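Local coordinates for protein probable CoA-transferase alpha subunit (PDB 6COJ) that binds a coenzyme A thioester and probably serves as the alpha subunit of a CoA-transferase family enzyme, at residues D25-G28 against E29-S32; G118-K121 against C122-A126; L235-N238 against R239-D243. The protein carries 1 engineered substitution. All coordinates share one frame; numbering follows the deposited sequence.

Interaction 1 of 3, residues D25-G28 against E29-S32; sequences DAVG and ELRS
Leu30 N donates to Val27 O at 2.9 Å and Glu29 N to Ala26 O at 3.0 Å, two short backbone bonds by which the chain turns away near the close of helix 23-28; a weak one also runs from Glu29 N to Asp25 O. The side-chain bond is that of Arg31, which curls back toward the helix because its chain bends at chi2 (-72°). Its NH2 gives a 2.7 Å bond to Gly28 O, which lies near the guanidinium plane, and a second one of 3.0 Å to Leu30 O, so one nitrogen ties two carbonyls. Water takes part as well: one molecule donates to Asp25 O, and another accepts from Arg31 NH1 at 2.7 Å and donates weakly to Gly28 O. The apolar share is small: Val27 CG2 and Leu30 CD1 stand 4.4 Å apart, and both side chains lie against Leu54 of helix 48-56, while Leu30 also meets Phe214 of strand 213-217. A positive guanidinium set beside carbonyls at this end of a helix would probably be favoured by the helix dipole, and it occupies the solvent-facing side of the turn.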
ATOM      1  N   ASP A  25      20.369  -9.269  23.984  1.00 24.89           N
ATOM      2  CA  ASP A  25      19.588  -8.176  24.570  1.00 24.43           C
ATOM      3  C   ASP A  25      18.196  -8.118  23.959  1.00 19.83           C
ATOM      4  O   ASP A  25      17.191  -7.974  24.667  1.00 21.18           O
ATOM      5  CB  ASP A  25      20.260  -6.825  24.289  1.00 34.41           C
ATOM      6  CG  ASP A  25      21.477  -6.552  25.151  1.00 53.19           C
ATOM      7  OD1 ASP A  25      21.626  -7.167  26.224  1.00 31.77           O
ATOM      8  OD2 ASP A  25      22.277  -5.675  24.750  1.00 42.38           O
ATOM      9  N   ALA A  26      18.122  -8.182  22.629  1.00 18.81           N
ATOM     10  CA  ALA A  26      16.833  -8.065  21.955  1.00 19.69           C
ATOM     11  C   ALA A  26      15.905  -9.204  22.352  1.00 17.93           C
ATOM     12  O   ALA A  26      14.732  -8.981  22.680  1.00 19.42           O
ATOM     13  CB  ALA A  26      17.037  -8.018  20.438  1.00 19.80           C
ATOM     14  N   VAL A  27      16.424 -10.434  22.364  1.00 19.52           N
ATOM     15  CA  VAL A  27      15.607 -11.567  22.780  1.00 17.89           C
ATOM     16  C   VAL A  27      15.250 -11.461  24.257  1.00 19.80           C
ATOM     17  O   VAL A  27      14.186 -11.935  24.681  1.00 20.07           O
ATOM     18  CB  VAL A  27      16.299 -12.886  22.388  1.00 21.37           C
ATOM     19  CG1 VAL A  27      15.568 -14.108  22.974  1.00 22.77           C
ATOM     20  CG2 VAL A  27      16.358 -12.966  20.864  1.00 23.83           C
ATOM     21  N   GLY A  28      16.100 -10.803  25.051  1.00 20.10           N
ATOM     22  CA  GLY A  28      15.798 -10.541  26.450  1.00 18.27           C
ATOM     23  C   GLY A  28      14.580  -9.660  26.671  1.00 18.67           C
ATOM     24  O   GLY A  28      14.049  -9.621  27.787  1.00 23.55           O
ATOM     25  N   GLU A  29      14.144  -8.928  25.646  1.00 18.94           N
ATOM     26  CA  GLU A  29      12.918  -8.141  25.698  0.62 19.63           C
ATOM     27  C   GLU A  29      11.682  -8.950  25.340  1.00 21.89           C
ATOM     28  O   GLU A  29      10.560  -8.452  25.508  1.00 23.55           O
ATOM     29  CB  GLU A  29      13.010  -6.951  24.736  0.62 21.86           C
ATOM     30  CG  GLU A  29      14.029  -5.902  25.131  0.62 22.55           C
ATOM     31  CD  GLU A  29      13.824  -5.413  26.548  0.62 25.62           C
ATOM     32  OE1 GLU A  29      14.719  -5.631  27.393  0.62 37.71           O
ATOM     33  OE2 GLU A  29      12.760  -4.822  26.823  0.62 28.61           O
ATOM     34  N   LEU A  30      11.858 -10.161  24.824  1.00 18.50           N
ATOM     35  CA  LEU A  30      10.745 -11.029  24.473  1.00 17.75           C
ATOM     36  C   LEU A  30      10.369 -11.896  25.667  1.00 21.10           C
ATOM     37  O   LEU A  30      11.143 -12.066  26.612  1.00 20.97           O
ATOM     38  CB  LEU A  30      11.115 -11.907  23.280  1.00 17.12           C
ATOM     39  CG  LEU A  30      11.646 -11.140  22.068  1.00 16.73           C
ATOM     40  CD1 LEU A  30      12.062 -12.126  20.986  1.00 18.82           C
ATOM     41  CD2 LEU A  30      10.601 -10.142  21.536  1.00 17.29           C
ATOM     42  N   ARG A  31       9.156 -12.435  25.621  1.00 20.71           N
ATOM     43  CA  ARG A  31       8.641 -13.245  26.711  1.00 22.43           C
ATOM     44  C   ARG A  31       7.906 -14.443  26.138  1.00 20.47           C
ATOM     45  O   ARG A  31       7.305 -14.366  25.062  1.00 19.73           O
ATOM     46  CB  ARG A  31       7.665 -12.455  27.593  1.00 28.19           C
ATOM     47  CG  ARG A  31       8.232 -11.179  28.183  1.00 32.30           C
ATOM     48  CD  ARG A  31       9.235 -11.490  29.279  1.00 46.24           C
ATOM     49  NE  ARG A  31       9.675 -10.284  29.974  1.00 63.60           N
ATOM     50  CZ  ARG A  31      10.790  -9.622  29.689  1.00 47.49           C
ATOM     51  NH1 ARG A  31      11.110  -8.533  30.373  1.00 47.90           N
ATOM     52  NH2 ARG A  31      11.590 -10.056  28.726  1.00 39.31           N
ATOM     53  N   SER A  32       7.949 -15.551  26.876  1.00 19.84           N
ATOM     54  CA  SER A  32       7.170 -16.712  26.485  1.00 18.84           C
ATOM     55  C   SER A  32       5.702 -16.320  26.369  1.00 19.68           C
ATOM     56  O   SER A  32       5.209 -15.469  27.116  1.00 21.81           O
ATOM     57  CB  SER A  32       7.349 -17.841  27.504  1.00 23.97           C
ATOM     58  OG  SER A  32       8.687 -18.319  27.485  1.00 23.61           O
TER
HETATM   59  O   HOH W   1      17.040  -7.150  27.280  1.00 30.27           O
HETATM   60  O   HOH W   2      13.253  -7.087  29.757  1.00 59.48           O

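Interaction 2 of 3, residues G118-K121 against C122-A126; sequences GMVK and CGLEA
Helix 117-128 carries this contact along most of its length, where Gly118-Lys121 and Cys122-Glu125 are joined by four successive i to i+4 backbone hydrogen bonds. Ala117, just before, belongs to the pocket of the bound coenzyme A thioester, so the contact begins beside that site. The shortest of the four bonds runs from Gly123 N to Met119 O at 2.8 Å, and the last, from Glu125 N to Lys121 O, measures 2.9 Å. On one face Val120 and Leu124 lie side by side and point the same way, Val120 CG1 standing 4.1 Å from Leu124 CD1; together they meet Tyr206 of helix 203-208. Leu124 CG also rests 3.4 Å from Val120 O. On another face Cys122 fits against the backbone, its CB 3.5 Å from Gly118 O, and packs on Leu134, Ile136 and Met172. Lys121 is drawn out to full length, CG anti to the backbone N (chi1 176°), and the side chain of Glu125 crosses it at a slant. Glu125 OE2 comes within 3.2 Å of the methylene Lys121 CE, while Lys121 NZ stays 4.2 Å from Glu125 OE2, too far for a salt bridge. The ammonium instead bonds to the backbone of another protein chain, with a weak, long ion pair to an acidic side chain there, and the lysine packs on an aromatic side chain of that chain. Carboxylate and ammonium therefore act at a distance: Glu125 is likely to ease the charge of Lys121 electrostatically, whereas the direct polar grip on that charge comes from across the subunit interface, and the helix itself holds by backbone bonds and apolar packing.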
ATOM      1  N   GLY A 118      -2.093 -13.850   0.566  1.00 13.22           N
ATOM      2  CA  GLY A 118      -2.534 -12.462   0.574  1.00 13.37           C
ATOM      3  C   GLY A 118      -3.227 -12.057   1.852  1.00 12.56           C
ATOM      4  O   GLY A 118      -3.296 -10.854   2.159  1.00 13.60           O
ATOM      5  N   MET A 119      -3.748 -13.034   2.609  1.00 13.84           N
ATOM      6  CA  MET A 119      -4.390 -12.729   3.878  1.00 14.33           C
ATOM      7  C   MET A 119      -3.384 -12.293   4.933  1.00 14.00           C
ATOM      8  O   MET A 119      -3.741 -11.535   5.839  1.00 14.10           O
ATOM      9  CB  MET A 119      -5.201 -13.927   4.365  1.00 14.64           C
ATOM     10  CG  MET A 119      -6.428 -14.212   3.509  1.00 15.57           C
ATOM     11  SD  MET A 119      -7.219 -15.786   3.924  1.00 16.64           S
ATOM     12  CE  MET A 119      -7.772 -15.478   5.600  1.00 23.85           C
ATOM     13  N   VAL A 120      -2.138 -12.779   4.860  1.00 13.57           N
ATOM     14  CA  VAL A 120      -1.115 -12.305   5.790  1.00 14.64           C
ATOM     15  C   VAL A 120      -0.903 -10.808   5.619  1.00 14.61           C
ATOM     16  O   VAL A 120      -0.962 -10.040   6.586  1.00 14.10           O
ATOM     17  CB  VAL A 120       0.199 -13.086   5.614  1.00 12.36           C
ATOM     18  CG1 VAL A 120       1.236 -12.550   6.580  1.00 15.06           C
ATOM     19  CG2 VAL A 120      -0.011 -14.581   5.885  1.00 14.79           C
ATOM     20  N   LYS A 121      -0.637 -10.375   4.387  1.00 14.02           N
ATOM     21  CA  LYS A 121      -0.469  -8.954   4.109  1.00 14.19           C
ATOM     22  C   LYS A 121      -1.675  -8.165   4.602  1.00 13.85           C
ATOM     23  O   LYS A 121      -1.534  -7.130   5.268  1.00 13.56           O
ATOM     24  CB  LYS A 121      -0.278  -8.764   2.603  1.00 14.79           C
ATOM     25  CG  LYS A 121      -0.198  -7.309   2.171  1.00 15.34           C
ATOM     26  CD  LYS A 121      -0.249  -7.185   0.648  1.00 17.51           C
ATOM     27  CE  LYS A 121      -0.229  -5.717   0.241  1.00 27.38           C
ATOM     28  NZ  LYS A 121      -0.179  -5.517  -1.228  1.00 32.63           N
ATOM     29  N   CYS A 122      -2.869  -8.664   4.299  1.00 13.53           N
ATOM     30  CA  CYS A 122      -4.092  -7.982   4.695  1.00 13.58           C
ATOM     31  C   CYS A 122      -4.186  -7.841   6.213  1.00 13.65           C
ATOM     32  O   CYS A 122      -4.483  -6.754   6.730  1.00 13.27           O
ATOM     33  CB  CYS A 122      -5.269  -8.778   4.138  1.00 12.58           C
ATOM     34  SG  CYS A 122      -6.890  -8.114   4.483  1.00 15.79           S
ATOM     35  N   GLY A 123      -3.941  -8.934   6.942  1.00 11.86           N
ATOM     36  CA  GLY A 123      -4.027  -8.873   8.392  1.00 14.13           C
ATOM     37  C   GLY A 123      -3.003  -7.938   9.007  1.00 12.35           C
ATOM     38  O   GLY A 123      -3.287  -7.256   9.997  1.00 13.32           O
ATOM     39  N   LEU A 124      -1.796  -7.900   8.438  1.00 13.27           N
ATOM     40  CA  LEU A 124      -0.786  -6.970   8.936  1.00 12.03           C
ATOM     41  C   LEU A 124      -1.181  -5.532   8.639  1.00 12.99           C
ATOM     42  O   LEU A 124      -0.994  -4.651   9.480  1.00 13.94           O
ATOM     43  CB  LEU A 124       0.579  -7.284   8.326  1.00 11.97           C
ATOM     44  CG  LEU A 124       1.208  -8.618   8.725  1.00 12.52           C
ATOM     45  CD1 LEU A 124       2.442  -8.865   7.872  1.00 14.55           C
ATOM     46  CD2 LEU A 124       1.582  -8.611  10.205  1.00 13.91           C
ATOM     47  N   GLU A 125      -1.755  -5.287   7.458  1.00 12.04           N
ATOM     48  CA  GLU A 125      -2.240  -3.952   7.130  1.00 14.01           C
ATOM     49  C   GLU A 125      -3.346  -3.511   8.082  1.00 12.28           C
ATOM     50  O   GLU A 125      -3.409  -2.335   8.471  1.00 13.71           O
ATOM     51  CB  GLU A 125      -2.724  -3.922   5.679  1.00 14.25           C
ATOM     52  CG  GLU A 125      -1.602  -3.838   4.662  1.00 14.92           C
ATOM     53  CD  GLU A 125      -2.088  -3.987   3.223  1.00 29.07           C
ATOM     54  OE1 GLU A 125      -3.182  -4.553   3.012  1.00 41.55           O
ATOM     55  OE2 GLU A 125      -1.369  -3.530   2.310  1.00 45.60           O
ATOM     56  N   ALA A 126      -4.241  -4.425   8.453  1.00 12.26           N
ATOM     57  CA  ALA A 126      -5.291  -4.064   9.400  1.00 12.45           C
ATOM     58  C   ALA A 126      -4.690  -3.652  10.740  1.00 13.82           C
ATOM     59  O   ALA A 126      -5.051  -2.611  11.305  1.00 14.58           O
ATOM     60  CB  ALA A 126      -6.290  -5.214   9.564  1.00 13.41           C
TER

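Interaction 3 of 3, residues L235-N238 against R239-D243; sequences LILN and RMMVD
Asn238 and Met241 close a type I beta turn, with Met241 N donating to Asn238 O at 3.0 Å, directly after strand 235-237, whose Ile236 and Leu237 form a classic beta bulge opposite Ala193. The asparagine side chain adds an Asx turn: Asn238 OD1 accepts Met240 N at 3.0 Å, placed there because CG sits between the backbone N and the carbonyl carbon (chi1 65°). Met241 crosses Asn238 at about a right angle, and its SD takes a long, weak but nearly straight (172°) bond from Asn238 N at 3.6 Å. Beyond the sulfur, Met241 CE reaches 3.8 Å from Leu237 CD2, while Leu237 CD1 meets Val242 CG2 at 3.7 Å; Leu237 and Val242 both also touch Val215. Exchanging Asn238 for a leucine would remove the amide oxygen and is likely to leave Met240 N without its mate. Arg239, at the turn's corner, forms a salt bridge to an acidic side chain of another protein chain and bonds to that chain's backbone. The amide thus braces a turn that presents this arginine to the neighbouring subunit, while the Met241 thioether and the Leu237-Val242 methyl contact pack the turn against the strand before it.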
ATOM      1  N   LEU A 235      14.000   3.379   1.938  1.00 15.41           N
ATOM      2  CA  LEU A 235      14.011   3.687   3.368  1.00 14.92           C
ATOM      3  C   LEU A 235      12.671   3.265   3.959  1.00 15.25           C
ATOM      4  O   LEU A 235      11.763   4.076   4.162  1.00 15.94           O
ATOM      5  CB  LEU A 235      14.286   5.170   3.600  1.00 15.49           C
ATOM      6  CG  LEU A 235      15.600   5.724   3.039  1.00 17.09           C
ATOM      7  CD1 LEU A 235      15.638   7.240   3.093  1.00 17.85           C
ATOM      8  CD2 LEU A 235      16.776   5.133   3.811  1.00 19.61           C
ATOM      9  N   ILE A 236      12.543   1.962   4.214  1.00 15.28           N
ATOM     10  CA  ILE A 236      11.239   1.416   4.581  1.00 16.40           C
ATOM     11  C   ILE A 236      10.923   1.500   6.071  1.00 14.76           C
ATOM     12  O   ILE A 236       9.747   1.404   6.441  1.00 15.63           O
ATOM     13  CB  ILE A 236      10.961   0.009   4.019  1.00 16.14           C
ATOM     14  CG1 ILE A 236      11.913  -1.030   4.625  1.00 15.84           C
ATOM     15  CG2 ILE A 236      11.008   0.019   2.471  1.00 17.31           C
ATOM     16  CD1 ILE A 236      11.508  -2.472   4.289  1.00 18.49           C
ATOM     17  N   LEU A 237      11.919   1.662   6.937  1.00 14.88           N
ATOM     18  CA  LEU A 237      11.655   1.882   8.354  1.00 14.75           C
ATOM     19  C   LEU A 237      12.101   3.281   8.748  1.00 14.92           C
ATOM     20  O   LEU A 237      13.206   3.714   8.392  1.00 13.62           O
ATOM     21  CB  LEU A 237      12.385   0.865   9.231  1.00 14.99           C
ATOM     22  CG  LEU A 237      12.153  -0.627   8.949  1.00 13.89           C
ATOM     23  CD1 LEU A 237      12.784  -1.492  10.037  1.00 14.49           C
ATOM     24  CD2 LEU A 237      10.687  -0.969   8.824  1.00 16.65           C
ATOM     25  N   ASN A 238      11.249   3.975   9.491  1.00 15.18           N
ATOM     26  CA  ASN A 238      11.599   5.233  10.132  1.00 13.83           C
ATOM     27  C   ASN A 238      11.677   5.013  11.645  1.00 14.17           C
ATOM     28  O   ASN A 238      11.427   3.911  12.142  1.00 14.75           O
ATOM     29  CB  ASN A 238      10.637   6.353   9.697  1.00 13.99           C
ATOM     30  CG  ASN A 238       9.206   6.122  10.156  1.00 14.05           C
ATOM     31  OD1 ASN A 238       8.963   5.739  11.302  1.00 15.33           O
ATOM     32  ND2 ASN A 238       8.257   6.339   9.258  1.00 15.94           N
ATOM     33  N   ARG A 239      12.024   6.070  12.384  1.00 15.20           N
ATOM     34  CA  ARG A 239      12.324   5.885  13.804  1.00 15.75           C
ATOM     35  C   ARG A 239      11.105   5.468  14.615  1.00 16.52           C
ATOM     36  O   ARG A 239      11.275   4.865  15.680  1.00 18.57           O
ATOM     37  CB  ARG A 239      12.948   7.150  14.404  1.00 17.38           C
ATOM     38  CG  ARG A 239      14.359   7.427  13.941  1.00 16.07           C
ATOM     39  CD  ARG A 239      14.973   8.627  14.679  1.00 16.63           C
ATOM     40  NE  ARG A 239      14.388   9.902  14.249  1.00 15.90           N
ATOM     41  CZ  ARG A 239      13.562  10.643  14.979  1.00 16.65           C
ATOM     42  NH1 ARG A 239      13.199  10.254  16.199  1.00 17.69           N
ATOM     43  NH2 ARG A 239      13.092  11.781  14.479  1.00 16.12           N
ATOM     44  N   MET A 240       9.890   5.769  14.147  1.00 15.94           N
ATOM     45  CA  MET A 240       8.674   5.388  14.862  1.00 19.38           C
ATOM     46  C   MET A 240       8.326   3.930  14.689  1.00 14.27           C
ATOM     47  O   MET A 240       7.285   3.496  15.204  1.00 17.24           O
ATOM     48  CB  MET A 240       7.470   6.152  14.325  1.00 26.67           C
ATOM     49  CG  MET A 240       7.669   7.598  14.229  1.00 26.31           C
ATOM     50  SD  MET A 240       6.113   8.404  13.958  1.00 20.53           S
ATOM     51  CE  MET A 240       5.834   8.120  12.225  1.00 19.65           C
ATOM     52  N   MET A 241       9.119   3.183  13.932  1.00 14.58           N
ATOM     53  CA  MET A 241       8.801   1.799  13.616  1.00 15.00           C
ATOM     54  C   MET A 241       9.757   0.797  14.241  1.00 14.87           C
ATOM     55  O   MET A 241       9.616  -0.406  13.982  1.00 15.57           O
ATOM     56  CB  MET A 241       8.785   1.611  12.097  1.00 14.76           C
ATOM     57  CG  MET A 241       7.771   2.507  11.405  1.00 15.27           C
ATOM     58  SD  MET A 241       7.953   2.604   9.610  1.00 15.99           S
ATOM     59  CE  MET A 241       7.418   0.971   9.106  1.00 16.94           C
ATOM     60  N   VAL A 242      10.719   1.248  15.051  1.00 13.83           N
ATOM     61  CA  VAL A 242      11.803   0.402  15.539  1.00 13.69           C
ATOM     62  C   VAL A 242      12.083   0.732  16.996  1.00 16.02           C
ATOM     63  O   VAL A 242      12.162   1.903  17.378  1.00 16.19           O
ATOM     64  CB  VAL A 242      13.078   0.627  14.701  1.00 13.50           C
ATOM     65  CG1 VAL A 242      14.261  -0.142  15.305  1.00 15.58           C
ATOM     66  CG2 VAL A 242      12.843   0.226  13.260  1.00 17.02           C
ATOM     67  N   ASP A 243      12.276  -0.306  17.807  1.00 16.07           N
ATOM     68  CA  ASP A 243      12.675  -0.106  19.193  1.00 16.37           C
ATOM     69  C   ASP A 243      14.101  -0.528  19.496  1.00 15.79           C
ATOM     70  O   ASP A 243      14.723   0.065  20.377  1.00 17.86           O
ATOM     71  CB  ASP A 243      11.698  -0.801  20.143  1.00 19.04           C
ATOM     72  CG  ASP A 243      10.281  -0.342  19.912  1.00 24.94           C
ATOM     73  OD1 ASP A 243       9.985   0.847  20.161  1.00 27.63           O
ATOM     74  OD2 ASP A 243       9.473  -1.152  19.430  1.00 17.01           O
TER

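In the fold
Interaction 2 is the most buried of the three; interaction 1 sets buried apolar side chains against exposed polar ones, and interaction 3 is partly buried, its Arg239 included. Interactions 1 and 3 both pack on strand 213-217 of the parallel sheet, yet their centres are 19 Å apart and they do not touch; interaction 2 lies against strand 133-136 and helix 203-208 instead. The chemistry follows position. At a helix end, interaction 1 satisfies carbonyls with an arginine and water; within a helix, interaction 2 relies on regular backbone bonds; in the loop before strand 244-247, interaction 3 uses an amide and a thioether. Only interactions 2 and 3 also meet another protein chain, in both cases with a basic side chain making the polar bonds.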